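Local coordinates for protein putative modification methylase (Thermus thermophilus, PDB 2ZIG) that probably transfers a methyl group from S-adenosyl-L-methionine to the N4 of cytosine in DNA, as expected of an N4-type restriction-modification methyltransferase, at residues 22-27 with 284-289; 42-47 with 91-96. All blocks are in the same frame, centred on the assembly; numbering follows the deposited sequence.

Contact 1: residues 22-27 with 284-289; sequences HRLHVG and FSLEVL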
loop_
_atom_site.group_PDB
_atom_site.type_symbol
_atom_site.label_atom_id
_atom_site.label_comp_id
_atom_site.label_asym_id
_atom_site.label_seq_id
_atom_site.Cartn_x
_atom_site.Cartn_y
_atom_site.Cartn_z
ATOM N N HIS B 22 28.673 -9.496 -15.444
ATOM C CA HIS B 22 27.458 -9.641 -14.672
ATOM C C HIS B 22 27.751 -10.760 -13.699
ATOM O O HIS B 22 28.151 -11.850 -14.110
ATOM C CB HIS B 22 26.308 -10.002 -15.601
ATOM C CG HIS B 22 26.068 -8.979 -16.666
ATOM N ND1 HIS B 22 26.281 -9.232 -18.005
ATOM C CD2 HIS B 22 25.677 -7.685 -16.583
ATOM C CE1 HIS B 22 26.032 -8.135 -18.701
ATOM N NE2 HIS B 22 25.666 -7.182 -17.861
ATOM N N ARG B 23 27.565 -10.492 -12.411
ATOM C CA ARG B 23 27.872 -11.486 -11.390
ATOM C C ARG B 23 26.715 -11.854 -10.472
ATOM O O ARG B 23 25.856 -11.031 -10.168
ATOM C CB ARG B 23 29.038 -10.981 -10.535
ATOM C CG ARG B 23 30.095 -10.232 -11.333
ATOM C CD ARG B 23 31.094 -9.543 -10.425
ATOM N NE ARG B 23 32.079 -10.466 -9.865
ATOM C CZ ARG B 23 33.070 -11.019 -10.561
ATOM N NH1 ARG B 23 33.920 -11.848 -9.966
ATOM N NH2 ARG B 23 33.218 -10.741 -11.849
ATOM N N LEU B 24 26.709 -13.106 -10.036
ATOM C CA LEU B 24 25.694 -13.594 -9.124
ATOM C C LEU B 24 26.461 -14.299 -8.004
ATOM O O LEU B 24 27.166 -15.283 -8.248
ATOM C CB LEU B 24 24.770 -14.591 -9.828
ATOM C CG LEU B 24 23.393 -14.898 -9.221
ATOM C CD1 LEU B 24 22.944 -16.269 -9.686
ATOM C CD2 LEU B 24 23.436 -14.868 -7.721
ATOM N N HIS B 25 26.348 -13.782 -6.786
ATOM C CA HIS B 25 27.033 -14.387 -5.647
ATOM C C HIS B 25 26.108 -15.374 -4.967
ATOM O O HIS B 25 24.904 -15.129 -4.831
ATOM C CB HIS B 25 27.446 -13.325 -4.635
ATOM C CG HIS B 25 28.472 -12.368 -5.144
ATOM N ND1 HIS B 25 29.806 -12.465 -4.814
ATOM C CD2 HIS B 25 28.359 -11.288 -5.952
ATOM C CE1 HIS B 25 30.471 -11.483 -5.395
ATOM N NE2 HIS B 25 29.616 -10.755 -6.092
ATOM N N VAL B 26 26.669 -16.496 -4.541
ATOM C CA VAL B 26 25.873 -17.505 -3.861
ATOM C C VAL B 26 26.194 -17.432 -2.388
ATOM O O VAL B 26 27.332 -17.650 -1.989
ATOM C CB VAL B 26 26.189 -18.916 -4.374
ATOM C CG1 VAL B 26 25.382 -19.941 -3.592
ATOM C CG2 VAL B 26 25.872 -19.007 -5.853
ATOM N N GLY B 27 25.189 -17.109 -1.583
ATOM C CA GLY B 27 25.398 -17.011 -0.151
ATOM C C GLY B 27 24.281 -16.294 0.581
ATOM O O GLY B 27 23.136 -16.247 0.123
ATOM N N PHE B 284 26.251 -12.450 -23.689
ATOM C CA PHE B 284 26.815 -12.348 -22.347
ATOM C C PHE B 284 26.573 -13.577 -21.488
ATOM O O PHE B 284 25.699 -14.388 -21.777
ATOM C CB PHE B 284 26.256 -11.120 -21.626
ATOM C CG PHE B 284 26.560 -9.818 -22.310
ATOM C CD1 PHE B 284 25.935 -9.483 -23.509
ATOM C CD2 PHE B 284 27.464 -8.924 -21.754
ATOM C CE1 PHE B 284 26.205 -8.274 -24.141
ATOM C CE2 PHE B 284 27.743 -7.713 -22.374
ATOM C CZ PHE B 284 27.113 -7.386 -23.570
ATOM N N SER B 285 27.359 -13.694 -20.423
ATOM C CA SER B 285 27.255 -14.811 -19.493
ATOM C C SER B 285 27.203 -14.326 -18.061
ATOM O O SER B 285 27.771 -13.290 -17.722
ATOM C CB SER B 285 28.446 -15.755 -19.656
ATOM O OG SER B 285 28.352 -16.478 -20.868
ATOM N N LEU B 286 26.518 -15.076 -17.212
ATOM C CA LEU B 286 26.430 -14.692 -15.818
ATOM C C LEU B 286 27.470 -15.461 -15.028
ATOM O O LEU B 286 27.454 -16.690 -15.009
ATOM C CB LEU B 286 25.042 -14.997 -15.257
ATOM C CG LEU B 286 24.906 -14.683 -13.766
ATOM C CD1 LEU B 286 24.943 -13.174 -13.555
ATOM C CD2 LEU B 286 23.612 -15.269 -13.234
ATOM N N GLU B 287 28.377 -14.741 -14.380
ATOM C CA GLU B 287 29.402 -15.390 -13.585
ATOM C C GLU B 287 28.858 -15.668 -12.187
ATOM O O GLU B 287 28.464 -14.748 -11.471
ATOM C CB GLU B 287 30.643 -14.508 -13.482
ATOM C CG GLU B 287 31.826 -15.242 -12.885
ATOM C CD GLU B 287 32.979 -14.328 -12.541
ATOM O OE1 GLU B 287 34.075 -14.852 -12.248
ATOM O OE2 GLU B 287 32.793 -13.093 -12.556
ATOM N N VAL B 288 28.834 -16.941 -11.806
ATOM C CA VAL B 288 28.341 -17.338 -10.490
ATOM C C VAL B 288 29.506 -17.579 -9.539
ATOM O O VAL B 288 30.356 -18.434 -9.793
ATOM C CB VAL B 288 27.511 -18.625 -10.575
ATOM C CG1 VAL B 288 27.041 -19.039 -9.183
ATOM C CG2 VAL B 288 26.330 -18.414 -11.513
ATOM N N LEU B 289 29.542 -16.826 -8.445
ATOM C CA LEU B 289 30.611 -16.957 -7.464
ATOM C C LEU B 289 30.118 -17.613 -6.185
ATOM O O LEU B 289 29.426 -16.977 -5.392
ATOM C CB LEU B 289 31.179 -15.585 -7.122
ATOM C CG LEU B 289 31.627 -14.714 -8.291
ATOM C CD1 LEU B 289 32.172 -13.409 -7.751
ATOM C CD2 LEU B 289 32.684 -15.438 -9.109
#
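The imidazole of His22 meets Phe284 with its edge: CE1 lies 3.5 Å from Phe284 CD2, near the imidazole plane, and the two ring planes stand 57° apart, neither stacked nor T-shaped. Phe277 meets the same imidazole with its own ring, while NE2 makes a weak hydrogen bond to Arg258 O, which suits a histidine, able to be both aromatic and polar. Glu287 OE2 is modelled over one face of the Arg23 guanidinium, the two planes nearly perpendicular (87°), as a salt bridge between facing residues of opposite charge; OE2 sits improbably close, so this detail is doubtful. Leu289 sends CD1 between Arg23 and His25, 3.2 Å from Arg23 NH1 and 3.5 Å from His25 CE1; its CG lies beside the backbone N (chi1 -53°), and His25 in turn meets the ring of Phe36. Between the two faces the backbones form a parallel ladder: Glu287 N to His22 O (2.9 Å), Leu24 N to Glu287 O, Leu289 N to Leu24 O (2.8 Å) and Val26 N to Leu289 O. On the face opposite Arg23, His25, Glu287 and Leu289, which also holds the His22 ring, branched aliphatic residues pack, with Leu286 CD2 3.7 Å from Leu24 CB and Val288 CG1 3.5 Å from Val26 CG2. Helix 267-280 covers this side through Ala270, Lys274 and Phe277, and helix 248-255 adds Leu250 against Leu24. Strand 22-26 thus lies between strand 259-264, to which Arg23 and His25 are hydrogen-bonded, and strand 286-289, the outermost strand on this side of the chain's sheet.

Contact 2: residues 42-47 with 91-96; sequences HLVVTS and GRLVIV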
loop_
_atom_site.group_PDB
_atom_site.type_symbol
_atom_site.label_atom_id
_atom_site.label_comp_id
_atom_site.label_asym_id
_atom_site.label_seq_id
_atom_site.Cartn_x
_atom_site.Cartn_y
_atom_site.Cartn_z
ATOM N N HIS B 42 23.560 1.553 -7.972
ATOM C CA HIS B 42 22.644 2.596 -8.425
ATOM C C HIS B 42 21.162 2.299 -8.247
ATOM O O HIS B 42 20.378 3.199 -7.966
ATOM C CB HIS B 42 22.923 2.900 -9.896
ATOM C CG HIS B 42 24.362 3.192 -10.176
ATOM N ND1 HIS B 42 24.993 4.327 -9.713
ATOM C CD2 HIS B 42 25.310 2.465 -10.811
ATOM C CE1 HIS B 42 26.269 4.286 -10.050
ATOM N NE2 HIS B 42 26.488 3.166 -10.716
ATOM N N LEU B 43 20.786 1.039 -8.417
ATOM C CA LEU B 43 19.393 0.632 -8.303
ATOM C C LEU B 43 19.279 -0.799 -7.833
ATOM O O LEU B 43 20.094 -1.636 -8.189
ATOM C CB LEU B 43 18.697 0.744 -9.664
ATOM C CG LEU B 43 17.315 0.095 -9.823
ATOM C CD1 LEU B 43 16.317 0.816 -8.934
ATOM C CD2 LEU B 43 16.869 0.161 -11.284
ATOM N N VAL B 44 18.251 -1.070 -7.039
ATOM C CA VAL B 44 17.980 -2.416 -6.554
ATOM C C VAL B 44 16.523 -2.781 -6.889
ATOM O O VAL B 44 15.596 -2.036 -6.579
ATOM C CB VAL B 44 18.156 -2.518 -5.019
ATOM C CG1 VAL B 44 17.824 -3.926 -4.551
ATOM C CG2 VAL B 44 19.578 -2.144 -4.623
ATOM N N VAL B 45 16.321 -3.915 -7.544
ATOM C CA VAL B 45 14.969 -4.362 -7.848
ATOM C C VAL B 45 14.905 -5.766 -7.294
ATOM O O VAL B 45 15.742 -6.614 -7.628
ATOM C CB VAL B 45 14.694 -4.400 -9.355
ATOM C CG1 VAL B 45 13.287 -4.965 -9.619
ATOM C CG2 VAL B 45 14.826 -3.008 -9.932
ATOM N N THR B 46 13.929 -6.029 -6.436
ATOM C CA THR B 46 13.843 -7.361 -5.866
ATOM C C THR B 46 12.500 -7.673 -5.233
ATOM O O THR B 46 11.658 -6.801 -5.037
ATOM C CB THR B 46 14.946 -7.563 -4.799
ATOM O OG1 THR B 46 14.941 -8.924 -4.349
ATOM C CG2 THR B 46 14.707 -6.639 -3.610
ATOM N N SER B 47 12.325 -8.943 -4.909
ATOM C CA SER B 47 11.116 -9.421 -4.270
ATOM C C SER B 47 11.567 -10.203 -3.038
ATOM O O SER B 47 12.433 -11.080 -3.131
ATOM C CB SER B 47 10.353 -10.339 -5.224
ATOM O OG SER B 47 9.107 -10.717 -4.673
ATOM N N GLY B 91 19.971 7.046 -5.428
ATOM C CA GLY B 91 19.599 5.753 -5.972
ATOM C C GLY B 91 18.410 5.228 -5.185
ATOM O O GLY B 91 18.055 5.788 -4.149
ATOM N N ARG B 92 17.791 4.150 -5.644
ATOM C CA ARG B 92 16.636 3.647 -4.921
ATOM C C ARG B 92 16.530 2.143 -4.825
ATOM O O ARG B 92 17.123 1.399 -5.609
ATOM C CB ARG B 92 15.345 4.208 -5.538
ATOM C CG ARG B 92 15.056 3.755 -6.967
ATOM C CD ARG B 92 13.729 4.325 -7.472
ATOM N NE ARG B 92 13.786 5.778 -7.619
ATOM C CZ ARG B 92 12.729 6.560 -7.824
ATOM N NH1 ARG B 92 11.509 6.037 -7.905
ATOM N NH2 ARG B 92 12.892 7.869 -7.948
ATOM N N LEU B 93 15.777 1.711 -3.822
ATOM C CA LEU B 93 15.506 0.305 -3.593
ATOM C C LEU B 93 14.042 0.095 -3.998
ATOM O O LEU B 93 13.133 0.686 -3.413
ATOM C CB LEU B 93 15.718 -0.029 -2.115
ATOM C CG LEU B 93 15.021 -1.252 -1.518
ATOM C CD1 LEU B 93 15.641 -2.544 -2.027
ATOM C CD2 LEU B 93 15.126 -1.172 -0.012
ATOM N N VAL B 94 13.825 -0.722 -5.022
ATOM C CA VAL B 94 12.477 -1.009 -5.511
ATOM C C VAL B 94 12.132 -2.416 -5.043
ATOM O O VAL B 94 12.870 -3.361 -5.316
ATOM C CB VAL B 94 12.416 -0.961 -7.058
ATOM C CG1 VAL B 94 10.983 -1.149 -7.538
ATOM C CG2 VAL B 94 12.948 0.364 -7.555
ATOM N N ILE B 95 11.015 -2.557 -4.338
ATOM C CA ILE B 95 10.610 -3.859 -3.817
ATOM C C ILE B 95 9.225 -4.290 -4.308
ATOM O O ILE B 95 8.218 -3.637 -4.022
ATOM C CB ILE B 95 10.619 -3.842 -2.273
ATOM C CG1 ILE B 95 11.977 -3.331 -1.769
ATOM C CG2 ILE B 95 10.370 -5.232 -1.740
ATOM C CD1 ILE B 95 12.043 -3.090 -0.268
ATOM N N VAL B 96 9.185 -5.386 -5.058
ATOM C CA VAL B 96 7.928 -5.912 -5.584
ATOM C C VAL B 96 7.405 -6.878 -4.530
ATOM O O VAL B 96 7.965 -7.955 -4.325
ATOM C CB VAL B 96 8.158 -6.640 -6.917
ATOM C CG1 VAL B 96 6.833 -7.167 -7.459
ATOM C CG2 VAL B 96 8.818 -5.680 -7.913
HETATM O O HOH W 1 17.982 4.445 -8.888
#
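Val44 and Leu93 press together on one face of two parallel strands, Val44 CG1 reaching 3.6 Å from Leu93 CD1, while on the other face Leu43 CD1 lies 3.7 Å from Val94 CG2. Leu43 gets there because its CG turns away from the backbone N (chi1 168°), bringing a methyl across to the neighbouring strand. Compact beta-branched and leucine side chains suit this central place: helix 66-86 covers Val44 and Leu93 with Val83, and helix 222-232 covers Val45 and Val94 with Leu228. Four backbone bonds join this part, Val44 N to Arg92 O, Val94 N to Val44 O (2.7 Å), Thr46 N to Val94 O and Val96 N to Thr46 O (2.8 Å). The ladder opens at its start. There a water donates to His42 O (2.9 Å) and weakly accepts from Arg92 N, standing in for a direct bond, and Gly91, lacking a side chain, lets its CA come 3.3 Å from His42 O. Arg92 nearby packs on Gly160 of the second subunit. At the far end, Thr46 OG1 is hydrogen-bonded to Asp241 OD1, so this buried hydroxyl is satisfied. Ser47 begins the SPPY sequence, motif IV of amino-methyltransferases, which in relatives holds the target base. An apolar, bonded core that ends in polar residues is consistent with a buried strand that carries this probable target-base motif at its C-terminal end.

In the fold
Contacts 1 and 2 belong to one mixed sheet, with centres 18 Å apart and nearest atoms about 11 Å apart, so they do not touch. Strands 238-241 and 259-264 lie between them, in the order 91-97, 41-46, 238-241, 259-264, 22-26, 286-289, all parallel. Along the chain contact 2 is nested inside the loop closed by contact 1, which brings together the two ends of the modelled chain at the sheet margin, whereas contact 2 lies near its middle. In this Rossmann-like fold strand 22-26 leads to Asp28 and Ala29, and strands 238-241 and 259-264 to Thr246 and Glu264; contact 1 thus borders the S-adenosyl-L-methionine site, while strand 41-46 of contact 2 leads to the probable target-base motif.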